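Local coordinates for protein glycerophosphoryl diester phosphodiesterase (Agrobacterium tumefaciens str. C58, PDB 3KS6) that belongs to the glycerophosphoryl diester phosphodiesterase family of TIM-barrel proteins and holds a magnesium ion at a site built from acidic side chains, at residues T219-D223 and L224-V228. Residues are numbered along the deposited sequence; the frame is centred on the assembly and turned at random.
Sequences TKALD and LGVKV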
ATOM      1  N   THR A 219      -5.062   0.904  17.848  1.00 23.30           N
ATOM      2  CA  THR A 219      -6.076   0.322  18.742  1.00 24.35           C
ATOM      3  C   THR A 219      -7.495   0.609  18.228  1.00 22.39           C
ATOM      4  O   THR A 219      -8.390  -0.226  18.324  1.00 25.37           O
ATOM      5  CB  THR A 219      -5.887   0.858  20.194  1.00 24.03           C
ATOM      6  OG1 THR A 219      -4.635   0.397  20.708  1.00 26.29           O
ATOM      7  CG2 THR A 219      -7.041   0.402  21.066  1.00 27.35           C
ATOM      8  N   LYS A 220      -7.701   1.782  17.617  1.00 23.94           N
ATOM      9  CA  LYS A 220      -9.007   2.087  17.054  1.00 22.12           C
ATOM     10  C   LYS A 220      -9.333   1.090  15.932  1.00 21.49           C
ATOM     11  O   LYS A 220     -10.440   0.559  15.859  1.00 23.94           O
ATOM     12  CB  LYS A 220      -9.033   3.511  16.528  1.00 22.24           C
ATOM     13  CG  LYS A 220     -10.250   3.888  15.744  1.00 24.36           C
ATOM     14  CD  LYS A 220     -10.093   5.327  15.265  1.00 28.13           C
ATOM     15  CE  LYS A 220     -11.255   5.742  14.418  1.00 23.44           C
ATOM     16  NZ  LYS A 220     -11.095   7.172  13.994  1.00 21.25           N
ATOM     17  N   ALA A 221      -8.367   0.857  15.057  1.00 21.58           N
ATOM     18  CA  ALA A 221      -8.499  -0.104  13.945  1.00 19.53           C
ATOM     19  C   ALA A 221      -8.850  -1.518  14.463  1.00 20.04           C
ATOM     20  O   ALA A 221      -9.772  -2.192  13.958  1.00 20.37           O
ATOM     21  CB  ALA A 221      -7.166  -0.108  13.099  1.00 17.70           C
ATOM     22  N   LEU A 222      -8.123  -1.960  15.495  1.00 20.16           N
ATOM     23  CA  LEU A 222      -8.377  -3.262  16.124  1.00 21.73           C
ATOM     24  C   LEU A 222      -9.738  -3.324  16.806  1.00 17.96           C
ATOM     25  O   LEU A 222     -10.455  -4.296  16.626  1.00 23.10           O
ATOM     26  CB  LEU A 222      -7.240  -3.645  17.080  1.00 20.13           C
ATOM     27  CG  LEU A 222      -5.833  -3.826  16.495  1.00 24.64           C
ATOM     28  CD1 LEU A 222      -4.736  -3.826  17.605  1.00 19.97           C
ATOM     29  CD2 LEU A 222      -5.753  -5.126  15.610  1.00 25.55           C
ATOM     30  N   ASP A 223     -10.099  -2.278  17.547  1.00 24.11           N
ATOM     31  CA  ASP A 223     -11.413  -2.153  18.193  1.00 23.32           C
ATOM     32  C   ASP A 223     -12.532  -2.138  17.192  1.00 24.20           C
ATOM     33  O   ASP A 223     -13.557  -2.735  17.423  1.00 25.32           O
ATOM     34  CB  ASP A 223     -11.520  -0.867  19.041  1.00 22.74           C
ATOM     35  CG  ASP A 223     -10.757  -0.957  20.362  1.00 31.16           C
ATOM     36  OD1 ASP A 223     -10.321  -2.074  20.729  1.00 28.90           O
ATOM     37  OD2 ASP A 223     -10.597   0.104  21.001  1.00 30.12           O
ATOM     38  N   LEU A 224     -12.359  -1.424  16.083  1.00 23.99           N
ATOM     39  CA  LEU A 224     -13.389  -1.429  15.030  1.00 23.79           C
ATOM     40  C   LEU A 224     -13.548  -2.775  14.311  1.00 24.94           C
ATOM     41  O   LEU A 224     -14.641  -3.082  13.808  1.00 27.26           O
ATOM     42  CB  LEU A 224     -13.124  -0.311  14.015  1.00 22.20           C
ATOM     43  CG  LEU A 224     -13.448   1.104  14.460  1.00 25.51           C
ATOM     44  CD1 LEU A 224     -13.068   2.075  13.357  1.00 27.27           C
ATOM     45  CD2 LEU A 224     -14.931   1.228  14.813  1.00 24.73           C
ATOM     46  N   GLY A 225     -12.482  -3.574  14.285  1.00 24.80           N
ATOM     47  CA  GLY A 225     -12.497  -4.894  13.686  1.00 23.01           C
ATOM     48  C   GLY A 225     -12.394  -4.790  12.180  1.00 19.93           C
ATOM     49  O   GLY A 225     -13.001  -5.570  11.464  1.00 19.86           O
ATOM     50  N   VAL A 226     -11.635  -3.804  11.700  1.00 17.60           N
ATOM     51  CA  VAL A 226     -11.515  -3.543  10.265  1.00 19.00           C
ATOM     52  C   VAL A 226     -10.760  -4.690   9.566  1.00 19.77           C
ATOM     53  O   VAL A 226     -10.036  -5.454  10.209  1.00 20.45           O
ATOM     54  CB  VAL A 226     -10.862  -2.162   9.990  1.00 18.32           C
ATOM     55  CG1 VAL A 226     -11.602  -1.025  10.738  1.00 18.36           C
ATOM     56  CG2 VAL A 226      -9.370  -2.178  10.271  1.00 17.84           C
ATOM     57  N   LYS A 227     -10.929  -4.816   8.247  1.00 19.33           N
ATOM     58  CA  LYS A 227     -10.322  -5.915   7.526  1.00 18.61           C
ATOM     59  C   LYS A 227      -8.815  -5.888   7.602  1.00 20.14           C
ATOM     60  O   LYS A 227      -8.168  -6.929   7.786  1.00 18.82           O
ATOM     61  CB  LYS A 227     -10.764  -5.901   6.042  1.00 19.34           C
ATOM     62  CG  LYS A 227     -10.201  -7.042   5.246  1.00 16.98           C
ATOM     63  CD  LYS A 227     -10.698  -7.024   3.775  1.00 21.47           C
ATOM     64  CE  LYS A 227     -10.045  -8.147   2.954  1.00 24.53           C
ATOM     65  NZ  LYS A 227     -10.678  -8.192   1.618  1.00 19.25           N
ATOM     66  N   VAL A 228      -8.236  -4.701   7.407  1.00 18.42           N
ATOM     67  CA  VAL A 228      -6.802  -4.553   7.307  1.00 16.95           C
ATOM     68  C   VAL A 228      -6.507  -3.088   7.554  1.00 18.88           C
ATOM     69  O   VAL A 228      -7.404  -2.234   7.328  1.00 17.77           O
ATOM     70  CB  VAL A 228      -6.304  -4.930   5.902  1.00 15.34           C
ATOM     71  CG1 VAL A 228      -6.992  -4.064   4.814  1.00 14.70           C
ATOM     72  CG2 VAL A 228      -4.742  -4.843   5.794  1.00 16.28           C
TER
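A Schellman motif built on Ala221, Leu222, Gly225 and Val226 ends helix 215-224. Gly225 takes a positive phi of 78° and turns the chain back, so that Val226 N reaches Ala221 O in a nearly straight but weak hydrogen bond of 3.3 Å. Inside this closure Gly225 N makes a second weak bond, to Leu222 O at 3.2 Å. Gly225 N also keeps a helical bond to Ala221 O at 3.1 Å, and this carbonyl oxygen thus accepts two N-H groups. One residue earlier the helix is still regular, with Leu224 N 2.8 Å from Lys220 O. The apolar contact usual for the motif joins the residues at its two ends: Val226 CG2 lies 4.1 Å from Ala221 CB and also packs against Ala221 O. One turn apart on the helix, Lys220 and Leu224 run side by side in the same direction. With CG anti to the backbone N (chi1 171°) and the chain extended beyond it, Lys220 passes its CG 4.1 Å from Leu224 CD1 and carries NZ on to the carbonyl oxygens of Ile189 and Ala192. Beyond the turn, Val226 packs on Phe207 and Cys209 of strand 206-210, while Ala221 and Leu222 touch Phe229; the motif thereby leads the helix of this beta-alpha-beta unit into barrel strand 228-231, with helix 234-249 against Leu222.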